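Local coordinates for cell division control protein 4 (Saccharomyces cerevisiae, PDB 3V7D) that recognises phosphorylated target proteins, such as the CDK inhibitor SIC1, as the substrate-binding F-box subunit of an SCF ubiquitin ligase, at residues B[130-135]-B[168-173]; B[144-149]-B[156-161]; B[173-178]-B[187-192]. The protein carries 1 engineered substitution. All blocks are in the same frame, centred on the assembly; numbering follows the deposited sequence.

Contact 1: B[130-135]-B[168-173]; sequences FEDNYV and LKYAHG
Two groups hold the hydroxyl of Y170. It gives its hydrogen to D132 OD2, with Y170 OH and D132 OD2 2.8 Å apart, and it also bonds the backbone N of G174. The first of these bonds crosses the contact. It uses the anti side of the carboxylate and lies 28° out of the carboxylate plane. Seen from the ring, D132 OD2 sits at the edge, near the ring plane. The carboxylate and the ring are turned almost perpendicular, 80° apart. With one partner at D132 and the other at G174, the end of the ring is fixed in position.

Y170 reaches this site because its CG is anti to the backbone N (chi1 -178°), which extends the ring from strand 165-170 toward the turn. The turn is type I' and runs from E131 to Y134. It is closed by two backbone bonds, the shorter from Y134 N to E131 O at 2.7 Å. It links strands 125-131 and 134-139, the first two strands of one blade of the WD40 beta propeller. Y170 stands on the first strand of the next blade, so the contact joins WD 1 to WD 2. Close by, Q129 OE1 takes the backbone N-H of Y170.

Two further side chains meet the same ring. E131 CB comes obliquely to Y170 CD2 at 3.6 Å, and E131 CG lies 4.0 Å from that CD2. The glutamate meets the ring through these two carbons, and its chain bends at chi2 beyond them. On another part of the ring, Y134 CD2 approaches Y170 CE1 at 3.7 Å. The two tyrosine side chains run roughly at right angles. The Y170 hydroxyl lies in the plane of the Y134 ring, at its edge, with Y134 CE2 3.8 Å from Y170 OH.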
# COMPACT_ATOMS: atom_id res chain seq x y z
N PHE B 130 1.39 13.84 -9.19
CA PHE B 130 0.95 12.80 -10.10
C PHE B 130 -0.33 12.20 -9.55
O PHE B 130 -0.29 11.37 -8.64
CB PHE B 130 2.02 11.72 -10.24
CG PHE B 130 1.64 10.61 -11.18
CD1 PHE B 130 0.75 10.82 -12.21
CD2 PHE B 130 2.18 9.34 -11.02
CE1 PHE B 130 0.40 9.80 -13.07
CE2 PHE B 130 1.84 8.31 -11.88
CZ PHE B 130 0.94 8.54 -12.90
N GLU B 131 -1.47 12.65 -10.07
CA GLU B 131 -2.78 12.17 -9.64
C GLU B 131 -3.74 12.22 -10.83
O GLU B 131 -3.57 13.04 -11.73
CB GLU B 131 -3.37 13.05 -8.53
CG GLU B 131 -2.46 13.35 -7.33
CD GLU B 131 -2.24 12.14 -6.44
OE1 GLU B 131 -1.24 12.13 -5.70
OE2 GLU B 131 -3.07 11.20 -6.49
N ASP B 132 -4.74 11.34 -10.82
CA ASP B 132 -5.89 11.46 -11.71
C ASP B 132 -5.51 11.52 -13.18
O ASP B 132 -6.12 12.29 -13.94
CB ASP B 132 -6.67 12.72 -11.36
CG ASP B 132 -8.08 12.43 -10.89
OD1 ASP B 132 -8.61 11.35 -11.24
OD2 ASP B 132 -8.65 13.29 -10.19
N ASN B 133 -4.51 10.75 -13.58
CA ASN B 133 -4.03 10.74 -14.96
C ASN B 133 -3.41 12.07 -15.40
O ASN B 133 -3.20 12.30 -16.59
CB ASN B 133 -5.14 10.29 -15.91
CG ASN B 133 -5.78 8.99 -15.47
OD1 ASN B 133 -5.10 8.00 -15.21
ND2 ASN B 133 -7.11 8.99 -15.38
N TYR B 134 -3.12 12.93 -14.43
CA TYR B 134 -2.39 14.16 -14.70
C TYR B 134 -0.99 14.07 -14.11
O TYR B 134 -0.80 13.55 -13.00
CB TYR B 134 -3.08 15.37 -14.07
CG TYR B 134 -4.39 15.77 -14.69
CD1 TYR B 134 -4.48 16.09 -16.04
CD2 TYR B 134 -5.53 15.89 -13.91
CE1 TYR B 134 -5.68 16.48 -16.60
CE2 TYR B 134 -6.74 16.27 -14.46
CZ TYR B 134 -6.81 16.57 -15.80
OH TYR B 134 -8.01 16.96 -16.35
N VAL B 135 -0.01 14.59 -14.84
CA VAL B 135 1.29 14.87 -14.26
C VAL B 135 1.44 16.38 -14.29
O VAL B 135 1.24 17.01 -15.33
CB VAL B 135 2.45 14.22 -15.03
CG1 VAL B 135 3.76 14.43 -14.28
CG2 VAL B 135 2.19 12.74 -15.23
N LEU B 168 3.13 22.67 -5.03
CA LEU B 168 1.96 22.25 -5.81
C LEU B 168 1.17 21.20 -5.05
O LEU B 168 1.75 20.31 -4.44
CB LEU B 168 2.40 21.64 -7.14
CG LEU B 168 2.70 22.53 -8.33
CD1 LEU B 168 3.05 21.65 -9.52
CD2 LEU B 168 1.51 23.42 -8.65
N LYS B 169 -0.15 21.29 -5.12
CA LYS B 169 -1.00 20.25 -4.54
C LYS B 169 -2.27 20.06 -5.36
O LYS B 169 -3.06 20.99 -5.52
CB LYS B 169 -1.36 20.59 -3.09
CG LYS B 169 -1.94 19.42 -2.31
CD LYS B 169 -0.86 18.42 -1.93
CE LYS B 169 -1.42 17.29 -1.07
NZ LYS B 169 -0.34 16.47 -0.45
N TYR B 170 -2.45 18.86 -5.87
CA TYR B 170 -3.64 18.52 -6.63
C TYR B 170 -4.78 18.23 -5.66
O TYR B 170 -4.60 17.55 -4.66
CB TYR B 170 -3.37 17.31 -7.52
CG TYR B 170 -4.55 16.93 -8.39
CD1 TYR B 170 -4.73 17.51 -9.63
CD2 TYR B 170 -5.47 15.98 -7.96
CE1 TYR B 170 -5.80 17.17 -10.42
CE2 TYR B 170 -6.54 15.63 -8.76
CZ TYR B 170 -6.71 16.23 -9.99
OH TYR B 170 -7.77 15.89 -10.78
N ALA B 171 -5.96 18.77 -5.96
CA ALA B 171 -7.12 18.56 -5.10
C ALA B 171 -8.01 17.44 -5.62
O ALA B 171 -7.97 16.31 -5.12
CB ALA B 171 -7.91 19.86 -4.95
N HIS B 172 -8.81 17.76 -6.63
CA HIS B 172 -9.76 16.82 -7.22
C HIS B 172 -10.39 17.50 -8.42
O HIS B 172 -10.47 18.73 -8.47
CB HIS B 172 -10.86 16.47 -6.22
CG HIS B 172 -11.73 17.63 -5.85
ND1 HIS B 172 -11.39 18.52 -4.86
CD2 HIS B 172 -12.92 18.05 -6.35
CE1 HIS B 172 -12.34 19.44 -4.75
NE2 HIS B 172 -13.27 19.18 -5.65
N GLY B 173 -10.85 16.71 -9.38
CA GLY B 173 -11.57 17.24 -10.53
C GLY B 173 -10.81 18.29 -11.32
O GLY B 173 -11.40 19.26 -11.79

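Contact 2: B[144-149]-B[156-161]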
# COMPACT_ATOMS: atom_id res chain seq x y z
N ILE B 144 3.52 26.45 -14.65
CA ILE B 144 3.02 25.15 -14.23
C ILE B 144 2.64 24.37 -15.48
O ILE B 144 1.88 24.86 -16.31
CB ILE B 144 1.77 25.28 -13.34
CG1 ILE B 144 2.10 26.04 -12.06
CG2 ILE B 144 1.20 23.91 -13.02
CD1 ILE B 144 0.92 26.22 -11.13
N ARG B 145 3.19 23.17 -15.64
CA ARG B 145 2.90 22.37 -16.81
C ARG B 145 2.09 21.14 -16.45
O ARG B 145 2.35 20.48 -15.44
CB ARG B 145 4.18 21.99 -17.56
CG ARG B 145 4.90 23.19 -18.17
CD ARG B 145 6.20 22.80 -18.86
NE ARG B 145 5.98 22.11 -20.13
CZ ARG B 145 5.78 22.72 -21.30
NH1 ARG B 145 5.76 24.04 -21.36
NH2 ARG B 145 5.60 22.01 -22.40
N VAL B 146 1.09 20.84 -17.28
CA VAL B 146 0.19 19.73 -17.05
C VAL B 146 0.32 18.71 -18.17
O VAL B 146 0.28 19.06 -19.35
CB VAL B 146 -1.28 20.20 -16.97
CG1 VAL B 146 -2.20 19.04 -16.64
CG2 VAL B 146 -1.42 21.32 -15.93
N TYR B 147 0.46 17.44 -17.79
CA TYR B 147 0.62 16.37 -18.76
C TYR B 147 -0.44 15.28 -18.56
O TYR B 147 -0.93 15.06 -17.45
CB TYR B 147 2.00 15.73 -18.63
CG TYR B 147 3.19 16.66 -18.77
CD1 TYR B 147 3.57 17.50 -17.73
CD2 TYR B 147 3.95 16.67 -19.94
CE1 TYR B 147 4.67 18.34 -17.86
CE2 TYR B 147 5.05 17.51 -20.07
CZ TYR B 147 5.40 18.34 -19.03
OH TYR B 147 6.49 19.17 -19.16
N ASP B 148 -0.78 14.61 -19.66
CA ASP B 148 -1.67 13.47 -19.67
C ASP B 148 -0.81 12.22 -19.53
O ASP B 148 0.02 11.94 -20.39
CB ASP B 148 -2.42 13.45 -21.01
CG ASP B 148 -3.41 12.31 -21.13
OD1 ASP B 148 -3.28 11.28 -20.45
OD2 ASP B 148 -4.34 12.44 -21.96
N SER B 149 -0.99 11.46 -18.45
CA SER B 149 -0.14 10.28 -18.23
C SER B 149 -0.63 9.04 -18.98
O SER B 149 0.11 8.07 -19.14
CB SER B 149 0.01 9.98 -16.74
OG SER B 149 -1.25 9.85 -16.10
N LEU B 156 -1.25 21.35 -21.36
CA LEU B 156 -1.23 22.81 -21.37
C LEU B 156 -0.29 23.37 -20.31
O LEU B 156 0.09 22.67 -19.36
CB LEU B 156 -2.65 23.38 -21.19
CG LEU B 156 -3.55 22.88 -20.05
CD1 LEU B 156 -3.11 23.38 -18.68
CD2 LEU B 156 -4.99 23.30 -20.32
N GLN B 157 0.08 24.63 -20.48
CA GLN B 157 0.90 25.33 -19.51
C GLN B 157 0.06 26.36 -18.78
O GLN B 157 -0.66 27.15 -19.40
CB GLN B 157 2.08 26.01 -20.21
CG GLN B 157 2.96 26.85 -19.29
CD GLN B 157 4.34 27.08 -19.87
OE1 GLN B 157 5.26 26.30 -19.63
NE2 GLN B 157 4.49 28.14 -20.66
N LEU B 158 0.12 26.34 -17.45
CA LEU B 158 -0.59 27.31 -16.63
C LEU B 158 0.34 28.45 -16.22
O LEU B 158 1.27 28.25 -15.44
CB LEU B 158 -1.19 26.64 -15.40
CG LEU B 158 -2.31 25.64 -15.68
CD1 LEU B 158 -2.67 24.85 -14.43
CD2 LEU B 158 -3.53 26.36 -16.22
N SER B 159 0.09 29.64 -16.77
CA SER B 159 0.88 30.82 -16.46
C SER B 159 0.07 31.83 -15.66
O SER B 159 -1.16 31.84 -15.74
CB SER B 159 1.38 31.49 -17.74
OG SER B 159 0.29 32.00 -18.49
N GLY B 160 0.75 32.66 -14.89
CA GLY B 160 0.08 33.66 -14.07
C GLY B 160 0.92 34.10 -12.88
O GLY B 160 0.87 35.26 -12.48
N HIS B 161 1.67 33.17 -12.32
CA HIS B 161 2.59 33.50 -11.23
C HIS B 161 3.65 34.50 -11.71
O HIS B 161 4.17 34.38 -12.81
CB HIS B 161 3.27 32.24 -10.68
CG HIS B 161 2.49 31.55 -9.60
ND1 HIS B 161 2.15 32.18 -8.43
CD2 HIS B 161 2.01 30.29 -9.52
CE1 HIS B 161 1.48 31.33 -7.66
NE2 HIS B 161 1.38 30.18 -8.30
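I144 and L158 form an antiparallel hydrogen-bonded pair, with L158 N to I144 O at 2.6 Å and I144 N to L158 O at 3.0 Å. V146 N to L156 O repeats the bond at 2.9 Å. The return bond from L156 N to V146 O is weak. R145 and Q157 are the non-hydrogen-bonded pair between them.

The polar side-chain contact is on the R145 face. R145 NH1 donates to Q157 OE1 over 2.9 Å. It comes from above the amide plane, 59° out of it, and the bond is bent (141°). The arginine chain bends at chi3, and its NE donates to Y147 OH in the guanidinium plane. Two bonds thus hold the group.

Apolar contacts fill the other face. I144 CB meets L158 CB at 3.9 Å. V146 CG2 touches L156 CD1 at 3.8 Å, with the two side chains alongside each other, and also L158 CD1.

Strand 153-158 is the outermost strand of its blade, and strand 134-139 flanks 144-148 on the other edge. The chain then leaves through G160-H161, the GH pair of a WD repeat, where H161 ND1 bonds D182 OD2. L158 packs on L176 of the next blade.

Contact 3: B[173-178]-B[187-192]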
# COMPACT_ATOMS: atom_id res chain seq x y z
N GLY B 173 -10.85 16.71 -9.38
CA GLY B 173 -11.57 17.24 -10.53
C GLY B 173 -10.81 18.29 -11.32
O GLY B 173 -11.40 19.26 -11.79
N GLY B 174 -9.51 18.09 -11.47
CA GLY B 174 -8.69 19.00 -12.25
C GLY B 174 -8.41 20.33 -11.58
O GLY B 174 -8.00 21.28 -12.23
N ILE B 175 -8.62 20.39 -10.27
CA ILE B 175 -8.35 21.60 -9.50
C ILE B 175 -7.01 21.44 -8.78
O ILE B 175 -6.73 20.39 -8.21
CB ILE B 175 -9.45 21.86 -8.45
CG1 ILE B 175 -10.82 21.96 -9.11
CG2 ILE B 175 -9.14 23.12 -7.65
CD1 ILE B 175 -10.99 23.18 -9.99
N LEU B 176 -6.18 22.47 -8.82
CA LEU B 176 -4.90 22.42 -8.12
C LEU B 176 -4.52 23.75 -7.46
O LEU B 176 -4.98 24.81 -7.88
CB LEU B 176 -3.78 21.95 -9.07
CG LEU B 176 -3.32 22.90 -10.17
CD1 LEU B 176 -1.97 23.49 -9.83
CD2 LEU B 176 -3.26 22.18 -11.51
N VAL B 177 -3.69 23.67 -6.43
CA VAL B 177 -3.25 24.84 -5.70
C VAL B 177 -1.73 24.99 -5.79
O VAL B 177 -1.00 24.00 -5.71
CB VAL B 177 -3.65 24.75 -4.21
CG1 VAL B 177 -3.31 26.03 -3.47
CG2 VAL B 177 -5.13 24.44 -4.09
N SER B 178 -1.26 26.23 -5.97
CA SER B 178 0.17 26.49 -6.08
C SER B 178 0.67 27.56 -5.11
O SER B 178 -0.08 28.43 -4.69
CB SER B 178 0.52 26.91 -7.52
OG SER B 178 -0.15 28.11 -7.87
N VAL B 187 -5.21 29.17 -7.08
CA VAL B 187 -6.06 28.02 -7.36
C VAL B 187 -6.28 27.94 -8.86
O VAL B 187 -6.58 28.96 -9.50
CB VAL B 187 -7.43 28.14 -6.66
CG1 VAL B 187 -8.30 26.93 -6.96
CG2 VAL B 187 -7.24 28.32 -5.16
N TRP B 188 -6.12 26.75 -9.43
CA TRP B 188 -6.23 26.59 -10.88
C TRP B 188 -7.27 25.54 -11.25
O TRP B 188 -7.49 24.58 -10.51
CB TRP B 188 -4.88 26.18 -11.47
CG TRP B 188 -3.72 27.03 -11.06
CD1 TRP B 188 -3.07 27.01 -9.86
CD2 TRP B 188 -3.04 28.01 -11.86
NE1 TRP B 188 -2.04 27.92 -9.86
CE2 TRP B 188 -2.00 28.55 -11.08
CE3 TRP B 188 -3.22 28.48 -13.17
CZ2 TRP B 188 -1.15 29.54 -11.56
CZ3 TRP B 188 -2.37 29.47 -13.64
CH2 TRP B 188 -1.34 29.98 -12.83
N ASP B 189 -7.90 25.73 -12.40
CA ASP B 189 -8.78 24.73 -12.97
C ASP B 189 -8.16 24.26 -14.28
O ASP B 189 -8.10 25.01 -15.26
CB ASP B 189 -10.18 25.31 -13.22
CG ASP B 189 -11.18 24.26 -13.68
OD1 ASP B 189 -10.88 23.47 -14.60
OD2 ASP B 189 -12.30 24.23 -13.11
N ILE B 190 -7.70 23.01 -14.30
CA ILE B 190 -7.06 22.45 -15.49
C ILE B 190 -7.99 22.43 -16.70
O ILE B 190 -7.59 22.76 -17.81
CB ILE B 190 -6.53 21.02 -15.22
CG1 ILE B 190 -5.39 21.07 -14.21
CG2 ILE B 190 -6.05 20.37 -16.50
CD1 ILE B 190 -4.82 19.71 -13.87
N LYS B 191 -9.25 22.06 -16.47
CA LYS B 191 -10.20 21.91 -17.56
C LYS B 191 -10.66 23.24 -18.13
O LYS B 191 -11.21 23.29 -19.23
CB LYS B 191 -11.40 21.07 -17.12
CG LYS B 191 -11.03 19.64 -16.70
CD LYS B 191 -12.17 18.95 -15.97
CE LYS B 191 -12.70 19.80 -14.82
NZ LYS B 191 -11.60 20.27 -13.93
N LYS B 192 -10.44 24.33 -17.39
CA LYS B 192 -10.69 25.67 -17.90
C LYS B 192 -9.39 26.28 -18.41
O LYS B 192 -9.39 27.30 -19.11
CB LYS B 192 -11.30 26.57 -16.83
CG LYS B 192 -12.64 26.09 -16.29
CD LYS B 192 -13.22 27.09 -15.30
CE LYS B 192 -14.61 26.66 -14.83
NZ LYS B 192 -15.26 27.71 -14.01
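W188 crosses L176 obliquely and bonds S178 through NE1. Its CG is anti to the carbonyl carbon (chi1 -50°), which sends the indole along strand 175-180. W188 CB begins against L176 CG at 3.9 Å. W188 CG lies 4.1 Å from the methyl carbon L176 CD1. Next, W188 CD1 meets the same L176 CD1 at 3.7 Å and also passes L176 O, which sits at the ring edge, in plane. W188 NE1 then donates to S178 OG at 2.8 Å, nearly straight (168°) and close to the indole plane. In the benzene part, W188 CZ2 lies 4.1 Å from S178 OG, and CZ3 packs on L158 of the preceding blade. The serine OG also bonds H161 NE2, so the serine links tryptophan to histidine. D182, bonded to H161 ND1, completes the Trp-Ser-His-Asp tetrad of WD40 repeats. W188 and D189 are the WD pair itself.

The backbones pair antiparallel. L176 and W188 are a hydrogen-bonded pair, with W188 N to L176 O at 2.7 Å. The pairing runs on past the strand, where I190 N donates to G174 O at 2.7 Å in the carbonyl plane. L176 CD2 packs on I190 CG1 at 3.6 Å, the two side chains roughly at right angles. On the opposite face, I175 CG2 touches V187 CG1. D189 OD1 takes the backbone N-H of K192, an Asx motif that holds the turn after the strand.

Strands 175-180 and 185-189 are the middle strands of this blade, between 165-170 and 194-199. I144 of the preceding blade covers S178 and W188, and I190 rests on Y134, I136 and V146 there.

The three contacts lie where two neighbouring blades of the WD40 propeller meet. The strand pair of contact 2 belongs to one blade, while its H161 reaches the next, which holds contact 3. Contact 1 spans the two, and contact 2 is nested inside the chain loop it closes. Contacts 1 and 2 are joined by the sheet bond V135 O to Y147 N at 2.6 Å. Contacts 1 and 3 share G173, and K169 O lies 2.9 Å from V177 N. Contacts 2 and 3 meet across the blades, with H161 NE2 2.6 Å from S178 OG and W188 CZ3 3.5 Å from L158 CB. Their centres are about 10 Å apart.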